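Long-range contact in phosphoribosylformylglycinamidine synthase 2 (Thermus thermophilus, PDB 3VIU), which belongs to the PurM-like AIR synthase-related family and binds adenosine-5'-diphosphate and magnesium in a chain built from two pairs of N- and C-terminal-type domains: residues A[458-470]-A[503-517]. Residues are numbered along the deposited sequence; the frame is centred on the assembly and turned at random.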
loop_
_atom_site.group_PDB
_atom_site.type_symbol
_atom_site.label_atom_id
_atom_site.label_comp_id
_atom_site.label_asym_id
_atom_site.label_seq_id
_atom_site.Cartn_x
_atom_site.Cartn_y
_atom_site.Cartn_z
ATOM N N PRO A 458 -18.252 -3.979 -2.717
ATOM C CA PRO A 458 -17.201 -3.019 -2.367
ATOM C C PRO A 458 -17.039 -2.696 -0.876
ATOM O O PRO A 458 -15.922 -2.687 -0.356
ATOM C CB PRO A 458 -17.542 -1.797 -3.224
ATOM C CG PRO A 458 -19.026 -1.971 -3.544
ATOM C CD PRO A 458 -19.136 -3.448 -3.769
ATOM N N ARG A 459 -18.137 -2.446 -0.181
ATOM C CA ARG A 459 -18.058 -2.134 1.244
ATOM C C ARG A 459 -17.461 -3.307 2.041
ATOM O O ARG A 459 -16.544 -3.117 2.842
ATOM C CB ARG A 459 -19.449 -1.802 1.769
ATOM C CG ARG A 459 -19.506 -1.261 3.176
ATOM C CD ARG A 459 -20.944 -1.312 3.651
ATOM N NE ARG A 459 -21.253 -0.262 4.611
ATOM C CZ ARG A 459 -21.850 0.879 4.296
ATOM N NH1 ARG A 459 -22.210 1.124 3.046
ATOM N NH2 ARG A 459 -22.083 1.782 5.237
ATOM N N LEU A 460 -17.976 -4.516 1.818
ATOM C CA LEU A 460 -17.472 -5.688 2.526
ATOM C C LEU A 460 -16.030 -5.978 2.087
ATOM O O LEU A 460 -15.206 -6.427 2.887
ATOM C CB LEU A 460 -18.388 -6.898 2.277
ATOM C CG LEU A 460 -18.074 -8.208 3.008
ATOM C CD1 LEU A 460 -18.015 -7.973 4.506
ATOM C CD2 LEU A 460 -19.132 -9.252 2.675
ATOM N N GLY A 461 -15.723 -5.687 0.824
ATOM C CA GLY A 461 -14.373 -5.895 0.325
ATOM C C GLY A 461 -13.363 -5.021 1.066
ATOM O O GLY A 461 -12.286 -5.479 1.457
ATOM N N ALA A 462 -13.718 -3.753 1.264
ATOM C CA ALA A 462 -12.856 -2.809 1.967
ATOM C C ALA A 462 -12.650 -3.262 3.410
ATOM O O ALA A 462 -11.533 -3.225 3.923
ATOM C CB ALA A 462 -13.472 -1.419 1.937
HETATM N N MSE A 463 -13.733 -3.693 4.054
HETATM C CA MSE A 463 -13.670 -4.169 5.435
HETATM C C MSE A 463 -12.749 -5.375 5.539
HETATM O O MSE A 463 -11.940 -5.467 6.463
HETATM C CB MSE A 463 -15.058 -4.566 5.939
HETATM C CG MSE A 463 -15.929 -3.414 6.394
HETATM SE SE MSE A 463 -17.736 -4.030 6.759
HETATM C CE MSE A 463 -17.328 -5.414 8.048
ATOM N N HIS A 464 -12.892 -6.299 4.589
ATOM C CA HIS A 464 -12.076 -7.501 4.557
ATOM C C HIS A 464 -10.605 -7.164 4.409
ATOM O O HIS A 464 -9.758 -7.798 5.034
ATOM C CB HIS A 464 -12.511 -8.413 3.408
ATOM C CG HIS A 464 -13.460 -9.493 3.823
ATOM N ND1 HIS A 464 -13.079 -10.547 4.629
ATOM C CD2 HIS A 464 -14.777 -9.674 3.560
ATOM C CE1 HIS A 464 -14.121 -11.331 4.844
ATOM N NE2 HIS A 464 -15.164 -10.825 4.207
ATOM N N ALA A 465 -10.304 -6.158 3.590
ATOM C CA ALA A 465 -8.923 -5.731 3.356
ATOM C C ALA A 465 -8.225 -5.254 4.626
ATOM O O ALA A 465 -7.125 -5.715 4.940
ATOM C CB ALA A 465 -8.882 -4.633 2.288
ATOM N N LEU A 466 -8.854 -4.336 5.357
ATOM C CA LEU A 466 -8.261 -3.833 6.589
ATOM C C LEU A 466 -8.169 -4.970 7.613
ATOM O O LEU A 466 -7.150 -5.144 8.291
ATOM C CB LEU A 466 -9.095 -2.688 7.172
ATOM C CG LEU A 466 -8.286 -1.569 7.839
ATOM C CD1 LEU A 466 -9.226 -0.610 8.555
ATOM C CD2 LEU A 466 -7.278 -2.152 8.808
ATOM N N ALA A 467 -9.243 -5.740 7.726
ATOM C CA ALA A 467 -9.274 -6.863 8.650
ATOM C C ALA A 467 -8.108 -7.815 8.357
ATOM O O ALA A 467 -7.295 -8.097 9.240
ATOM C CB ALA A 467 -10.609 -7.603 8.531
ATOM N N GLU A 468 -8.012 -8.281 7.112
ATOM C CA GLU A 468 -6.954 -9.201 6.712
ATOM C C GLU A 468 -5.563 -8.644 7.006
ATOM O O GLU A 468 -4.734 -9.322 7.610
ATOM C CB GLU A 468 -7.062 -9.538 5.221
ATOM C CG GLU A 468 -6.112 -10.663 4.794
ATOM C CD GLU A 468 -6.297 -11.104 3.344
ATOM O OE1 GLU A 468 -5.765 -12.176 2.972
ATOM O OE2 GLU A 468 -6.963 -10.381 2.571
ATOM N N ALA A 469 -5.304 -7.412 6.582
ATOM C CA ALA A 469 -4.002 -6.804 6.822
ATOM C C ALA A 469 -3.681 -6.803 8.322
ATOM O O ALA A 469 -2.572 -7.156 8.730
ATOM C CB ALA A 469 -3.976 -5.384 6.270
ATOM N N CYS A 470 -4.649 -6.417 9.144
ATOM C CA CYS A 470 -4.433 -6.405 10.585
ATOM C C CYS A 470 -4.240 -7.823 11.121
ATOM O O CYS A 470 -3.444 -8.039 12.034
ATOM C CB CYS A 470 -5.609 -5.745 11.293
ATOM S SG CYS A 470 -5.704 -3.983 11.018
ATOM N N GLU A 503 -18.893 3.302 -0.957
ATOM C CA GLU A 503 -18.947 2.062 -0.182
ATOM C C GLU A 503 -17.551 1.628 0.275
ATOM O O GLU A 503 -17.385 1.088 1.370
ATOM C CB GLU A 503 -19.576 0.940 -1.008
ATOM C CG GLU A 503 -21.069 1.089 -1.241
ATOM C CD GLU A 503 -21.862 0.841 0.012
ATOM O OE1 GLU A 503 -22.455 1.799 0.550
ATOM O OE2 GLU A 503 -21.882 -0.323 0.465
ATOM N N THR A 504 -16.549 1.856 -0.569
ATOM C CA THR A 504 -15.189 1.486 -0.225
ATOM C C THR A 504 -14.766 2.280 1.005
ATOM O O THR A 504 -14.263 1.720 1.976
ATOM C CB THR A 504 -14.227 1.774 -1.397
ATOM O OG1 THR A 504 -14.563 0.921 -2.502
ATOM C CG2 THR A 504 -12.775 1.524 -0.985
ATOM N N ILE A 505 -14.985 3.587 0.978
ATOM C CA ILE A 505 -14.622 4.404 2.119
ATOM C C ILE A 505 -15.428 4.036 3.381
ATOM O O ILE A 505 -14.877 3.992 4.480
ATOM C CB ILE A 505 -14.770 5.902 1.790
ATOM C CG1 ILE A 505 -13.677 6.297 0.779
ATOM C CG2 ILE A 505 -14.691 6.732 3.073
ATOM C CD1 ILE A 505 -13.594 7.781 0.441
ATOM N N ALA A 506 -16.720 3.753 3.226
ATOM C CA ALA A 506 -17.538 3.377 4.374
ATOM C C ALA A 506 -17.023 2.048 4.931
ATOM O O ALA A 506 -17.045 1.821 6.139
ATOM C CB ALA A 506 -19.012 3.251 3.971
ATOM N N GLY A 507 -16.558 1.176 4.045
ATOM C CA GLY A 507 -16.035 -0.102 4.484
ATOM C C GLY A 507 -14.845 0.059 5.418
ATOM O O GLY A 507 -14.794 -0.564 6.475
ATOM N N LEU A 508 -13.885 0.889 5.020
ATOM C CA LEU A 508 -12.694 1.150 5.825
ATOM C C LEU A 508 -13.061 1.749 7.186
ATOM O O LEU A 508 -12.569 1.315 8.228
ATOM C CB LEU A 508 -11.766 2.101 5.070
ATOM C CG LEU A 508 -10.611 1.513 4.242
ATOM C CD1 LEU A 508 -10.897 0.081 3.826
ATOM C CD2 LEU A 508 -10.371 2.399 3.033
ATOM N N LYS A 509 -13.934 2.746 7.161
ATOM C CA LYS A 509 -14.382 3.408 8.372
ATOM C C LYS A 509 -14.882 2.377 9.375
ATOM O O LYS A 509 -14.451 2.340 10.533
ATOM C CB LYS A 509 -15.511 4.381 8.032
ATOM C CG LYS A 509 -16.237 4.961 9.232
ATOM C CD LYS A 509 -17.538 5.618 8.798
ATOM C CE LYS A 509 -18.254 6.288 9.970
ATOM N NZ LYS A 509 -18.524 5.368 11.119
ATOM N N GLU A 510 -15.787 1.527 8.908
ATOM C CA GLU A 510 -16.383 0.505 9.748
ATOM C C GLU A 510 -15.373 -0.486 10.314
ATOM O O GLU A 510 -15.445 -0.833 11.490
ATOM C CB GLU A 510 -17.471 -0.219 8.964
ATOM C CG GLU A 510 -18.272 -1.209 9.773
ATOM C CD GLU A 510 -19.569 -1.585 9.080
ATOM O OE1 GLU A 510 -20.241 -2.528 9.553
ATOM O OE2 GLU A 510 -19.920 -0.930 8.066
ATOM N N ALA A 511 -14.431 -0.937 9.490
ATOM C CA ALA A 511 -13.418 -1.879 9.953
ATOM C C ALA A 511 -12.457 -1.163 10.897
ATOM O O ALA A 511 -12.032 -1.711 11.911
ATOM C CB ALA A 511 -12.651 -2.457 8.770
ATOM N N SER A 512 -12.127 0.071 10.550
ATOM C CA SER A 512 -11.219 0.877 11.345
ATOM C C SER A 512 -11.758 1.123 12.747
ATOM O O SER A 512 -11.030 0.992 13.733
ATOM C CB SER A 512 -10.973 2.214 10.651
ATOM O OG SER A 512 -10.158 3.052 11.443
ATOM N N GLU A 513 -13.035 1.487 12.831
ATOM C CA GLU A 513 -13.655 1.769 14.114
ATOM C C GLU A 513 -13.733 0.523 14.985
ATOM O O GLU A 513 -13.419 0.559 16.176
ATOM C CB GLU A 513 -15.051 2.346 13.898
ATOM C CG GLU A 513 -15.716 2.847 15.166
ATOM C CD GLU A 513 -17.072 3.493 14.904
ATOM O OE1 GLU A 513 -17.733 3.917 15.885
ATOM O OE2 GLU A 513 -17.473 3.579 13.720
ATOM N N ALA A 514 -14.128 -0.591 14.384
ATOM C CA ALA A 514 -14.252 -1.828 15.137
ATOM C C ALA A 514 -12.927 -2.365 15.668
ATOM O O ALA A 514 -12.854 -2.800 16.816
ATOM C CB ALA A 514 -14.935 -2.876 14.293
ATOM N N LEU A 515 -11.883 -2.336 14.840
ATOM C CA LEU A 515 -10.573 -2.846 15.243
ATOM C C LEU A 515 -9.716 -1.831 15.996
ATOM O O LEU A 515 -8.666 -2.175 16.535
ATOM C CB LEU A 515 -9.794 -3.334 14.021
ATOM C CG LEU A 515 -10.405 -4.466 13.205
ATOM C CD1 LEU A 515 -9.563 -4.698 11.956
ATOM C CD2 LEU A 515 -10.484 -5.726 14.054
ATOM N N GLY A 516 -10.157 -0.581 16.038
ATOM C CA GLY A 516 -9.378 0.427 16.729
ATOM C C GLY A 516 -8.028 0.636 16.070
ATOM O O GLY A 516 -6.993 0.630 16.735
ATOM N N VAL A 517 -8.044 0.801 14.752
ATOM C CA VAL A 517 -6.833 1.043 13.974
ATOM C C VAL A 517 -7.153 2.221 13.057
ATOM O O VAL A 517 -7.989 2.105 12.168
ATOM C CB VAL A 517 -6.465 -0.177 13.103
ATOM C CG1 VAL A 517 -5.199 0.111 12.320
ATOM C CG2 VAL A 517 -6.289 -1.409 13.975
HETATM O O HOH W 1 -13.695 -2.029 -2.214
#
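Arg459 reaches across helix 503-515 and settles among Glu503, Ala506, Gly507 and Glu510 as a knob in a hole. Its CG stands anti to the backbone N (chi1 -171°) and the chain runs on extended, carrying the guanidinium to the partly exposed edge of the interface, where a charge is well placed. There NH1 forms a salt bridge with Glu503, 2.6 Å from OE1, and donates a hydrogen bond to the syn side of OE2. On the other side of the group, NE makes a long salt bridge of 3.8 Å to Glu510 OE2. Glu503 OE1 and Glu510 OE2 lie near the guanidinium plane, though the carboxylates are turned 45° and 74° from it; Ala506 lays its small methyl against one face.

Inward, Gly507, lacking a side chain, lets the backbones close: its CA is 3.5 Å from Arg459 O, a CA-H...O contact. Ala462 is nearly as small; its CB touches Thr504 O and Leu508 CD1. Flexible selenomethionine Met463 passes Gly507 O and bends at chi3, laying SE 3.8 Å from Glu510 CD, while branched Leu466 sets CD1 against Ala511 and Ser512. At the far end the small Cys470 thiol fits against CD1 of Leu515, the last helical residue, and CG2 of Val517, after Gly516 with its positive phi. At the opposite end a water bridges Pro458 O and Thr504 OG1, the latter also hydrogen-bonded to Glu500 O.

The helix axes approach to 7.0 Å. Both helices pack on one mixed sheet of this PurM-like N-terminal domain: Leu466 touches Val541 and Tyr483, and Thr504 touches Ala539 and Leu487, while Met463 and Leu515 meet helix 596-611.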